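PDB 2OXB: beta-fructofuranosidase, insoluble isoenzyme CWINV1 from Arabidopsis thaliana, which hydrolyses sucrose and 1-kestose, and to a lesser extent neokestose and levan, as a cell-wall beta-fructofuranosidase of the apoplast. Local coordinates for residues H62-D73 / Y117-P128; H239-Y247 / V255-D263. The protein carries 1 engineered substitution. One frame throughout, in Å; residues are numbered along the deposited sequence.

Contact 1. Residues H62-D73 / Y117-P128; sequences HPPAIFPSAPFD and YLREWKKSPLNP
The outer edges of two neighbouring blades of the GH32 beta-propeller meet here, H62, A65, I66 and F72 packing on Y117, R119, W121, K123 and N127. At one end, the H62 ring brings NE2 to 3.3 Å from CD1 of Y117, and the ring planes lie at 73° in an oblique pairing. R119 NE sits at the edge of the same imidazole, while NH2 of the same guanidinium is in a salt bridge with D115. Next along, A65 CB approaches W121 CD1 to 3.4 Å, and I66 CD1 reaches W121 CB.

Strand 60-66 is the last of the four antiparallel strands in the first blade, and strand 121-123 closes the second, so the end of strand 60-66 and the loop after it lie against strand 121-123 and its flanking loops. W121 also meets the ring of F33, in strand 29-36 of the first sheet.

Beyond the corner at A65, K123 reaches across the seam. A bend at chi3 (-83°) turns its NZ to F67 O, a hydrogen bond of 2.7 Å arriving tilted from the carbonyl plane. NZ also forms a salt bridge with D73 OD1 at 3.0 Å, although its hydrogen bond there is weak. That carboxylate oxygen has a second weak bond, with Y94 OH.

F72 is sandwiched: N127 CB stands over the ring centre, 3.7 Å from the centroid in a CH-pi contact, and A70 CB covers the opposite face toward the rim. K123 CB lies at the ring edge, and P128 CD, following a cis peptide bond, touches F72 CB at 3.8 Å. N127 ND2 bonds I107 O, which fixes its amide while CB faces the ring.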
loop_
_atom_site.group_PDB
_atom_site.type_symbol
_atom_site.label_atom_id
_atom_site.label_comp_id
_atom_site.label_asym_id
_atom_site.label_seq_id
_atom_site.Cartn_x
_atom_site.Cartn_y
_atom_site.Cartn_z
ATOM N N HIS A 62 4.695 20.115 -10.386
ATOM C CA HIS A 62 3.684 20.896 -11.092
ATOM C C HIS A 62 2.794 21.568 -10.069
ATOM O O HIS A 62 2.580 21.042 -8.979
ATOM C CB HIS A 62 2.797 20.017 -11.980
ATOM C CG HIS A 62 3.349 19.797 -13.345
ATOM N ND1 HIS A 62 4.063 18.669 -13.684
ATOM C CD2 HIS A 62 3.355 20.593 -14.440
ATOM C CE1 HIS A 62 4.487 18.780 -14.930
ATOM N NE2 HIS A 62 4.073 19.939 -15.410
ATOM N N PRO A 63 2.247 22.736 -10.419
ATOM C CA PRO A 63 1.365 23.490 -9.529
ATOM C C PRO A 63 0.040 22.751 -9.324
ATOM O O PRO A 63 -0.507 22.195 -10.279
ATOM C CB PRO A 63 1.197 24.815 -10.271
ATOM C CG PRO A 63 1.236 24.392 -11.711
ATOM C CD PRO A 63 2.384 23.408 -11.726
ATOM N N PRO A 64 -0.481 22.731 -8.072
ATOM C CA PRO A 64 -1.737 22.085 -7.656
ATOM C C PRO A 64 -2.845 22.184 -8.712
ATOM O O PRO A 64 -3.051 23.243 -9.292
ATOM C CB PRO A 64 -2.076 22.830 -6.376
ATOM C CG PRO A 64 -0.735 23.019 -5.764
ATOM C CD PRO A 64 0.132 23.444 -6.931
ATOM N N ALA A 65 -3.565 21.083 -8.930
ATOM C CA ALA A 65 -4.623 21.015 -9.942
ATOM C C ALA A 65 -6.062 21.152 -9.432
ATOM O O ALA A 65 -6.888 21.852 -10.040
ATOM C CB ALA A 65 -4.487 19.715 -10.726
ATOM N N ILE A 66 -6.368 20.449 -8.347
ATOM C CA ILE A 66 -7.694 20.505 -7.744
ATOM C C ILE A 66 -7.503 21.165 -6.381
ATOM O O ILE A 66 -6.801 20.636 -5.519
ATOM C CB ILE A 66 -8.317 19.084 -7.543
ATOM C CG1 ILE A 66 -8.177 18.247 -8.816
ATOM C CG2 ILE A 66 -9.801 19.205 -7.214
ATOM C CD1 ILE A 66 -8.944 18.790 -9.997
ATOM N N PHE A 67 -8.121 22.332 -6.215
ATOM C CA PHE A 67 -8.060 23.119 -4.984
ATOM C C PHE A 67 -9.326 23.965 -4.923
ATOM O O PHE A 67 -9.939 24.240 -5.957
ATOM C CB PHE A 67 -6.813 24.019 -4.980
ATOM C CG PHE A 67 -6.619 24.800 -6.248
ATOM C CD1 PHE A 67 -7.242 26.032 -6.429
ATOM C CD2 PHE A 67 -5.878 24.262 -7.296
ATOM C CE1 PHE A 67 -7.142 26.713 -7.640
ATOM C CE2 PHE A 67 -5.771 24.933 -8.512
ATOM C CZ PHE A 67 -6.409 26.166 -8.685
ATOM N N PRO A 68 -9.744 24.369 -3.708
ATOM C CA PRO A 68 -10.938 25.185 -3.464
ATOM C C PRO A 68 -10.991 26.490 -4.262
ATOM O O PRO A 68 -10.241 27.431 -3.988
ATOM C CB PRO A 68 -10.880 25.420 -1.959
ATOM C CG PRO A 68 -10.297 24.151 -1.465
ATOM C CD PRO A 68 -9.159 23.927 -2.429
ATOM N N SER A 69 -11.891 26.533 -5.246
ATOM C CA SER A 69 -12.071 27.704 -6.110
ATOM C C SER A 69 -13.465 27.654 -6.727
ATOM O O SER A 69 -13.650 27.967 -7.900
ATOM C CB SER A 69 -11.037 27.712 -7.238
ATOM O OG SER A 69 -11.371 26.756 -8.230
ATOM N N ALA A 70 -14.440 27.248 -5.930
ATOM C CA ALA A 70 -15.814 27.157 -6.387
ATOM C C ALA A 70 -16.648 26.630 -5.229
ATOM O O ALA A 70 -16.130 25.954 -4.337
ATOM C CB ALA A 70 -15.917 26.217 -7.582
ATOM N N PRO A 71 -17.957 26.923 -5.234
ATOM C CA PRO A 71 -18.860 26.473 -4.173
ATOM C C PRO A 71 -18.639 25.007 -3.784
ATOM O O PRO A 71 -18.188 24.707 -2.678
ATOM C CB PRO A 71 -20.239 26.695 -4.789
ATOM C CG PRO A 71 -20.023 27.867 -5.688
ATOM C CD PRO A 71 -18.717 27.532 -6.344
ATOM N N PHE A 72 -18.953 24.121 -4.730
ATOM C CA PHE A 72 -18.866 22.670 -4.578
ATOM C C PHE A 72 -17.623 22.057 -3.924
ATOM O O PHE A 72 -17.533 20.838 -3.779
ATOM C CB PHE A 72 -19.128 22.003 -5.940
ATOM C CG PHE A 72 -18.211 22.460 -7.053
ATOM C CD1 PHE A 72 -16.893 21.993 -7.140
ATOM C CD2 PHE A 72 -18.678 23.324 -8.039
ATOM C CE1 PHE A 72 -16.050 22.377 -8.199
ATOM C CE2 PHE A 72 -17.850 23.717 -9.098
ATOM C CZ PHE A 72 -16.534 23.242 -9.179
ATOM N N ASP A 73 -16.676 22.891 -3.510
ATOM C CA ASP A 73 -15.458 22.398 -2.863
ATOM C C ASP A 73 -14.747 23.536 -2.154
ATOM O O ASP A 73 -13.555 23.446 -1.875
ATOM C CB ASP A 73 -14.496 21.810 -3.897
ATOM C CG ASP A 73 -13.808 22.880 -4.708
ATOM O OD1 ASP A 73 -12.659 22.637 -5.139
ATOM O OD2 ASP A 73 -14.429 23.957 -4.919
ATOM N N TYR A 117 1.122 17.108 -20.038
ATOM C CA TYR A 117 1.306 17.269 -18.606
ATOM C C TYR A 117 -0.004 17.414 -17.839
ATOM O O TYR A 117 -0.053 17.115 -16.648
ATOM C CB TYR A 117 2.217 18.467 -18.323
ATOM C CG TYR A 117 3.650 18.285 -18.791
ATOM C CD1 TYR A 117 4.607 19.272 -18.559
ATOM C CD2 TYR A 117 4.050 17.130 -19.462
ATOM C CE1 TYR A 117 5.924 19.118 -18.983
ATOM C CE2 TYR A 117 5.363 16.962 -19.893
ATOM C CZ TYR A 117 6.294 17.959 -19.649
ATOM O OH TYR A 117 7.595 17.793 -20.076
ATOM N N LEU A 118 -1.056 17.860 -18.522
ATOM C CA LEU A 118 -2.375 18.032 -17.903
ATOM C C LEU A 118 -2.302 18.791 -16.571
ATOM O O LEU A 118 -2.907 18.380 -15.579
ATOM C CB LEU A 118 -3.035 16.660 -17.666
ATOM C CG LEU A 118 -3.336 15.723 -18.842
ATOM C CD1 LEU A 118 -3.880 14.396 -18.333
ATOM C CD2 LEU A 118 -4.336 16.375 -19.773
ATOM N N ARG A 119 -1.573 19.904 -16.562
ATOM C CA ARG A 119 -1.411 20.701 -15.354
ATOM C C ARG A 119 -2.602 21.594 -15.022
ATOM O O ARG A 119 -2.813 21.931 -13.859
ATOM C CB ARG A 119 -0.134 21.545 -15.438
ATOM C CG ARG A 119 -0.240 22.814 -16.254
ATOM C CD ARG A 119 1.132 23.451 -16.358
ATOM N NE ARG A 119 2.025 22.641 -17.181
ATOM C CZ ARG A 119 1.875 22.488 -18.494
ATOM N NH1 ARG A 119 0.872 23.096 -19.119
ATOM N NH2 ARG A 119 2.718 21.727 -19.184
ATOM N N GLU A 120 -3.383 21.992 -16.020
ATOM C CA GLU A 120 -4.549 22.824 -15.725
ATOM C C GLU A 120 -5.860 22.053 -15.841
ATOM O O GLU A 120 -6.270 21.668 -16.933
ATOM C CB GLU A 120 -4.592 24.057 -16.632
ATOM C CG GLU A 120 -3.576 25.122 -16.271
ATOM C CD GLU A 120 -3.807 26.417 -17.012
ATOM O OE1 GLU A 120 -4.578 27.273 -16.516
ATOM O OE2 GLU A 120 -3.229 26.572 -18.110
ATOM N N TRP A 121 -6.515 21.826 -14.707
ATOM C CA TRP A 121 -7.775 21.095 -14.719
ATOM C C TRP A 121 -9.009 21.976 -14.670
ATOM O O TRP A 121 -9.119 22.886 -13.845
ATOM C CB TRP A 121 -7.833 20.070 -13.581
ATOM C CG TRP A 121 -6.959 18.883 -13.835
ATOM C CD1 TRP A 121 -5.595 18.843 -13.778
ATOM C CD2 TRP A 121 -7.385 17.568 -14.231
ATOM N NE1 TRP A 121 -5.141 17.585 -14.115
ATOM C CE2 TRP A 121 -6.216 16.782 -14.396
ATOM C CE3 TRP A 121 -8.636 16.978 -14.462
ATOM C CZ2 TRP A 121 -6.264 15.434 -14.783
ATOM C CZ3 TRP A 121 -8.684 15.636 -14.849
ATOM C CH2 TRP A 121 -7.501 14.880 -15.005
ATOM N N LYS A 122 -9.929 21.687 -15.585
ATOM C CA LYS A 122 -11.184 22.407 -15.709
ATOM C C LYS A 122 -12.214 21.664 -14.871
ATOM O O LYS A 122 -12.319 20.444 -14.940
ATOM C CB LYS A 122 -11.607 22.442 -17.181
ATOM C CG LYS A 122 -12.626 23.512 -17.549
ATOM C CD LYS A 122 -12.757 23.630 -19.071
ATOM C CE LYS A 122 -13.898 24.558 -19.486
ATOM N NZ LYS A 122 -13.809 25.925 -18.895
ATOM N N LYS A 123 -12.965 22.411 -14.071
ATOM C CA LYS A 123 -13.978 21.844 -13.194
ATOM C C LYS A 123 -15.386 22.294 -13.592
ATOM O O LYS A 123 -15.727 23.459 -13.450
ATOM C CB LYS A 123 -13.660 22.248 -11.752
ATOM C CG LYS A 123 -12.207 21.935 -11.382
ATOM C CD LYS A 123 -11.951 21.920 -9.887
ATOM C CE LYS A 123 -11.709 23.301 -9.329
ATOM N NZ LYS A 123 -11.487 23.236 -7.863
ATOM N N SER A 124 -16.196 21.359 -14.089
ATOM C CA SER A 124 -17.569 21.641 -14.526
ATOM C C SER A 124 -18.369 22.474 -13.539
ATOM O O SER A 124 -18.124 22.430 -12.336
ATOM C CB SER A 124 -18.322 20.337 -14.788
ATOM O OG SER A 124 -19.714 20.567 -14.883
ATOM N N PRO A 125 -19.344 23.248 -14.046
ATOM C CA PRO A 125 -20.223 24.118 -13.251
ATOM C C PRO A 125 -21.434 23.328 -12.757
ATOM O O PRO A 125 -22.135 23.730 -11.826
ATOM C CB PRO A 125 -20.626 25.193 -14.249
ATOM C CG PRO A 125 -20.806 24.385 -15.496
ATOM C CD PRO A 125 -19.592 23.448 -15.486
ATOM N N LEU A 126 -21.673 22.198 -13.404
ATOM C CA LEU A 126 -22.776 21.351 -13.033
ATOM C C LEU A 126 -22.452 20.632 -11.736
ATOM O O LEU A 126 -23.312 19.968 -11.173
ATOM C CB LEU A 126 -23.051 20.335 -14.142
ATOM C CG LEU A 126 -23.301 20.888 -15.549
ATOM C CD1 LEU A 126 -23.652 19.724 -16.472
ATOM C CD2 LEU A 126 -24.431 21.918 -15.536
ATOM N N ASN A 127 -21.215 20.755 -11.257
ATOM C CA ASN A 127 -20.830 20.088 -10.011
ATOM C C ASN A 127 -21.585 20.662 -8.809
ATOM O O ASN A 127 -21.899 21.859 -8.772
ATOM C CB ASN A 127 -19.324 20.200 -9.766
ATOM C CG ASN A 127 -18.507 19.465 -10.807
ATOM O OD1 ASN A 127 -18.931 18.441 -11.318
ATOM N ND2 ASN A 127 -17.322 19.981 -11.112
ATOM N N PRO A 128 -21.889 19.813 -7.805
ATOM C CA PRO A 128 -21.600 18.375 -7.698
ATOM C C PRO A 128 -22.557 17.479 -8.480
ATOM O O PRO A 128 -23.737 17.796 -8.604
ATOM C CB PRO A 128 -21.720 18.125 -6.200
ATOM C CG PRO A 128 -22.882 19.003 -5.847
ATOM C CD PRO A 128 -22.501 20.298 -6.552
#

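Contact 2. Residues H239-Y247 / V255-D263; sequences HDYYTIGTY and VPDNGFKMD
T246 and V255 form a hydrogen-bonded antiparallel pair next to the non-hydrogen-bonded pair of G245 and P256, the pattern of the beta hairpin made by strands 240-248 and 253-256. V255 N bonds T246 O with an N-H...O angle of 168°, and T246 N answers to V255 O. Just past the strand, D257 N gives I244 O a third bond, 2.6 Å long. G245 and P256 are the close pair of the register, 3.8 Å from CA to CA.

The D257 side chain crosses I244 obliquely. CB lies 3.5 Å from I244 O; with CG anti to the carbonyl carbon (chi1 -81°), CG stays 3.6 Å from that same oxygen and also nears G245 CA. At the tip the two oxygens part: OD1 comes to 4.2 Å from G245 CA, whereas OD2 stands 3.2 Å from I244 O and, a little farther off, meets I244 CG2. An alanine here would keep the backbone bond but is likely to uncover I244 CG2 and G245 CA and leave a gap where the carboxylate lay.

Farther along, P256 CB meets T243 OG1 at 3.3 Å. The returning loop brings M262, whose bent chain crosses T243 at about a right angle and sets CE 3.4 Å from T243 CG2, though M262 is poorly ordered. M262 N bonds D192, tying the loop to strand 182-192.

OD2 and I244 O, both acceptors, probably disfavour each other slightly, so the pairing is likely to rest mainly on the three backbone bonds.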
loop_
_atom_site.group_PDB
_atom_site.type_symbol
_atom_site.label_atom_id
_atom_site.label_comp_id
_atom_site.label_asym_id
_atom_site.label_seq_id
_atom_site.Cartn_x
_atom_site.Cartn_y
_atom_site.Cartn_z
ATOM N N HIS A 239 -6.273 0.625 8.591
ATOM C CA HIS A 239 -5.616 -0.418 7.801
ATOM C C HIS A 239 -6.341 -0.494 6.461
ATOM O O HIS A 239 -7.284 0.246 6.227
ATOM C CB HIS A 239 -5.677 -1.783 8.504
ATOM C CG HIS A 239 -5.064 -1.791 9.870
ATOM N ND1 HIS A 239 -5.469 -2.659 10.860
ATOM C CD2 HIS A 239 -4.105 -1.012 10.423
ATOM C CE1 HIS A 239 -4.789 -2.408 11.967
ATOM N NE2 HIS A 239 -3.955 -1.412 11.728
ATOM N N ASP A 240 -5.882 -1.385 5.590
ATOM C CA ASP A 240 -6.465 -1.589 4.268
ATOM C C ASP A 240 -6.812 -3.069 4.076
ATOM O O ASP A 240 -5.936 -3.944 4.196
ATOM C CB ASP A 240 -5.472 -1.151 3.203
ATOM C CG ASP A 240 -5.554 0.319 2.919
ATOM O OD1 ASP A 240 -4.571 0.891 2.408
ATOM O OD2 ASP A 240 -6.632 0.903 3.183
ATOM N N TYR A 241 -8.084 -3.347 3.777
ATOM C CA TYR A 241 -8.566 -4.721 3.575
ATOM C C TYR A 241 -9.145 -4.924 2.178
ATOM O O TYR A 241 -9.834 -4.058 1.654
ATOM C CB TYR A 241 -9.642 -5.051 4.618
ATOM C CG TYR A 241 -9.157 -4.915 6.049
ATOM C CD1 TYR A 241 -9.019 -3.666 6.644
ATOM C CD2 TYR A 241 -8.779 -6.037 6.787
ATOM C CE1 TYR A 241 -8.519 -3.534 7.936
ATOM C CE2 TYR A 241 -8.276 -5.918 8.076
ATOM C CZ TYR A 241 -8.142 -4.660 8.643
ATOM O OH TYR A 241 -7.604 -4.517 9.910
ATOM N N TYR A 242 -8.850 -6.049 1.548
ATOM C CA TYR A 242 -9.428 -6.288 0.236
ATOM C C TYR A 242 -10.111 -7.620 0.342
ATOM O O TYR A 242 -10.143 -8.244 1.408
ATOM C CB TYR A 242 -8.376 -6.308 -0.898
ATOM C CG TYR A 242 -7.288 -7.346 -0.739
ATOM C CD1 TYR A 242 -7.405 -8.615 -1.301
ATOM C CD2 TYR A 242 -6.170 -7.075 0.038
ATOM C CE1 TYR A 242 -6.423 -9.587 -1.084
ATOM C CE2 TYR A 242 -5.187 -8.032 0.268
ATOM C CZ TYR A 242 -5.308 -9.281 -0.285
ATOM O OH TYR A 242 -4.321 -10.214 -0.020
ATOM N N THR A 243 -10.673 -8.054 -0.766
ATOM C CA THR A 243 -11.367 -9.309 -0.790
ATOM C C THR A 243 -11.576 -9.600 -2.241
ATOM O O THR A 243 -11.751 -8.688 -3.058
ATOM C CB THR A 243 -12.713 -9.207 -0.081
ATOM O OG1 THR A 243 -13.693 -9.969 -0.796
ATOM C CG2 THR A 243 -13.163 -7.749 0.007
ATOM N N ILE A 244 -11.537 -10.887 -2.549
ATOM C CA ILE A 244 -11.687 -11.385 -3.905
ATOM C C ILE A 244 -13.026 -12.127 -4.053
ATOM O O ILE A 244 -13.504 -12.742 -3.103
ATOM C CB ILE A 244 -10.512 -12.325 -4.221
ATOM C CG1 ILE A 244 -9.195 -11.663 -3.766
ATOM C CG2 ILE A 244 -10.484 -12.623 -5.704
ATOM C CD1 ILE A 244 -8.002 -12.617 -3.622
ATOM N N GLY A 245 -13.629 -12.055 -5.239
ATOM C CA GLY A 245 -14.893 -12.731 -5.464
ATOM C C GLY A 245 -15.399 -12.681 -6.893
ATOM O O GLY A 245 -14.641 -12.861 -7.840
ATOM N N THR A 246 -16.693 -12.443 -7.056
ATOM C CA THR A 246 -17.286 -12.372 -8.388
ATOM C C THR A 246 -18.131 -11.100 -8.439
ATOM O O THR A 246 -18.241 -10.397 -7.442
ATOM C CB THR A 246 -18.174 -13.615 -8.662
ATOM O OG1 THR A 246 -17.715 -14.720 -7.866
ATOM C CG2 THR A 246 -18.098 -14.015 -10.139
ATOM N N TYR A 247 -18.721 -10.795 -9.586
ATOM C CA TYR A 247 -19.532 -9.592 -9.691
ATOM C C TYR A 247 -20.787 -9.819 -10.500
ATOM O O TYR A 247 -20.783 -9.638 -11.716
ATOM C CB TYR A 247 -18.716 -8.465 -10.323
ATOM C CG TYR A 247 -19.509 -7.223 -10.669
ATOM C CD1 TYR A 247 -20.065 -6.414 -9.678
ATOM C CD2 TYR A 247 -19.683 -6.847 -11.995
ATOM C CE1 TYR A 247 -20.774 -5.250 -10.011
ATOM C CE2 TYR A 247 -20.387 -5.703 -12.339
ATOM C CZ TYR A 247 -20.927 -4.907 -11.358
ATOM O OH TYR A 247 -21.610 -3.770 -11.744
ATOM N N VAL A 255 -19.755 -10.269 -4.751
ATOM C CA VAL A 255 -19.841 -11.509 -3.993
ATOM C C VAL A 255 -18.447 -12.075 -3.703
ATOM O O VAL A 255 -17.819 -12.670 -4.577
ATOM C CB VAL A 255 -20.651 -12.578 -4.767
ATOM C CG1 VAL A 255 -20.943 -13.756 -3.862
ATOM C CG2 VAL A 255 -21.942 -11.979 -5.306
ATOM N N PRO A 256 -17.944 -11.893 -2.473
ATOM C CA PRO A 256 -16.617 -12.412 -2.123
ATOM C C PRO A 256 -16.539 -13.939 -2.182
ATOM O O PRO A 256 -17.559 -14.628 -2.115
ATOM C CB PRO A 256 -16.401 -11.876 -0.708
ATOM C CG PRO A 256 -17.793 -11.772 -0.161
ATOM C CD PRO A 256 -18.549 -11.180 -1.333
ATOM N N ASP A 257 -15.325 -14.464 -2.293
ATOM C CA ASP A 257 -15.145 -15.902 -2.360
ATOM C C ASP A 257 -15.463 -16.617 -1.063
ATOM O O ASP A 257 -15.333 -16.062 0.034
ATOM C CB ASP A 257 -13.725 -16.263 -2.805
ATOM C CG ASP A 257 -13.548 -16.174 -4.296
ATOM O OD1 ASP A 257 -14.289 -16.861 -5.021
ATOM O OD2 ASP A 257 -12.672 -15.415 -4.749
ATOM N N ASN A 258 -15.883 -17.866 -1.236
ATOM C CA ASN A 258 -16.250 -18.784 -0.169
ATOM C C ASN A 258 -16.033 -18.335 1.276
ATOM O O ASN A 258 -14.987 -18.587 1.876
ATOM C CB ASN A 258 -15.554 -20.129 -0.408
ATOM C CG ASN A 258 -14.065 -19.983 -0.719
ATOM O OD1 ASN A 258 -13.376 -20.975 -0.975
ATOM N ND2 ASN A 258 -13.565 -18.750 -0.699
ATOM N N GLY A 259 -17.052 -17.685 1.831
ATOM C CA GLY A 259 -16.996 -17.216 3.205
ATOM C C GLY A 259 -15.879 -16.242 3.543
ATOM O O GLY A 259 -14.932 -16.603 4.245
ATOM N N PHE A 260 -15.987 -15.011 3.053
ATOM C CA PHE A 260 -14.988 -13.988 3.339
ATOM C C PHE A 260 -15.573 -12.570 3.335
ATOM O O PHE A 260 -15.871 -12.009 2.274
ATOM C CB PHE A 260 -13.815 -14.082 2.348
ATOM C CG PHE A 260 -12.706 -15.012 2.795
ATOM C CD1 PHE A 260 -12.026 -14.787 3.993
ATOM C CD2 PHE A 260 -12.339 -16.113 2.022
ATOM C CE1 PHE A 260 -10.996 -15.644 4.412
ATOM C CE2 PHE A 260 -11.309 -16.974 2.435
ATOM C CZ PHE A 260 -10.640 -16.738 3.633
ATOM N N LYS A 261 -15.740 -12.005 4.534
ATOM C CA LYS A 261 -16.270 -10.648 4.707
ATOM C C LYS A 261 -15.145 -9.634 4.504
ATOM O O LYS A 261 -13.991 -10.012 4.307
ATOM C CB LYS A 261 -16.859 -10.474 6.116
ATOM C CG LYS A 261 -18.096 -11.312 6.405
ATOM C CD LYS A 261 -19.340 -10.797 5.677
ATOM C CE LYS A 261 -19.930 -9.560 6.346
ATOM N NZ LYS A 261 -21.210 -9.138 5.705
ATOM N N MET A 262 -15.473 -8.349 4.556
ATOM C CA MET A 262 -14.454 -7.323 4.376
ATOM C C MET A 262 -13.725 -6.938 5.674
ATOM O O MET A 262 -12.798 -6.128 5.655
ATOM C CB MET A 262 -15.074 -6.088 3.724
ATOM C CG MET A 262 -15.540 -6.340 2.298
ATOM S SD MET A 262 -15.202 -4.917 1.234
ATOM C CE MET A 262 -13.419 -4.698 1.557
ATOM N N ASP A 263 -14.141 -7.538 6.789
ATOM C CA ASP A 263 -13.539 -7.293 8.101
ATOM C C ASP A 263 -13.796 -8.462 9.046
ATOM O O ASP A 263 -14.946 -8.804 9.328
ATOM C CB ASP A 263 -14.102 -6.016 8.724
ATOM C CG ASP A 263 -15.599 -5.891 8.541
ATOM O OD1 ASP A 263 -16.023 -5.566 7.408
ATOM O OD2 ASP A 263 -16.347 -6.126 9.519
#

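In the fold
From the N terminus, the chain completes the first blade at strand 60-66 and then builds strands 77-81, 93-97 and 103-110 before 117-128 returns to 62-73. Contact 1 thus closes a loop of 43 residues and joins the first blade to the second at their rims. Contact 2 opens only later: 7 residues separate 239-247 from 255-263, a hairpin at the edge of the sheet containing strands 201-207 and 226-234. The two neither nest nor cross but follow in series, with nearest atoms about 21 Å apart. Contact 1 works between sheets, contact 2 within one, and both belong to the N-terminal GH32 domain.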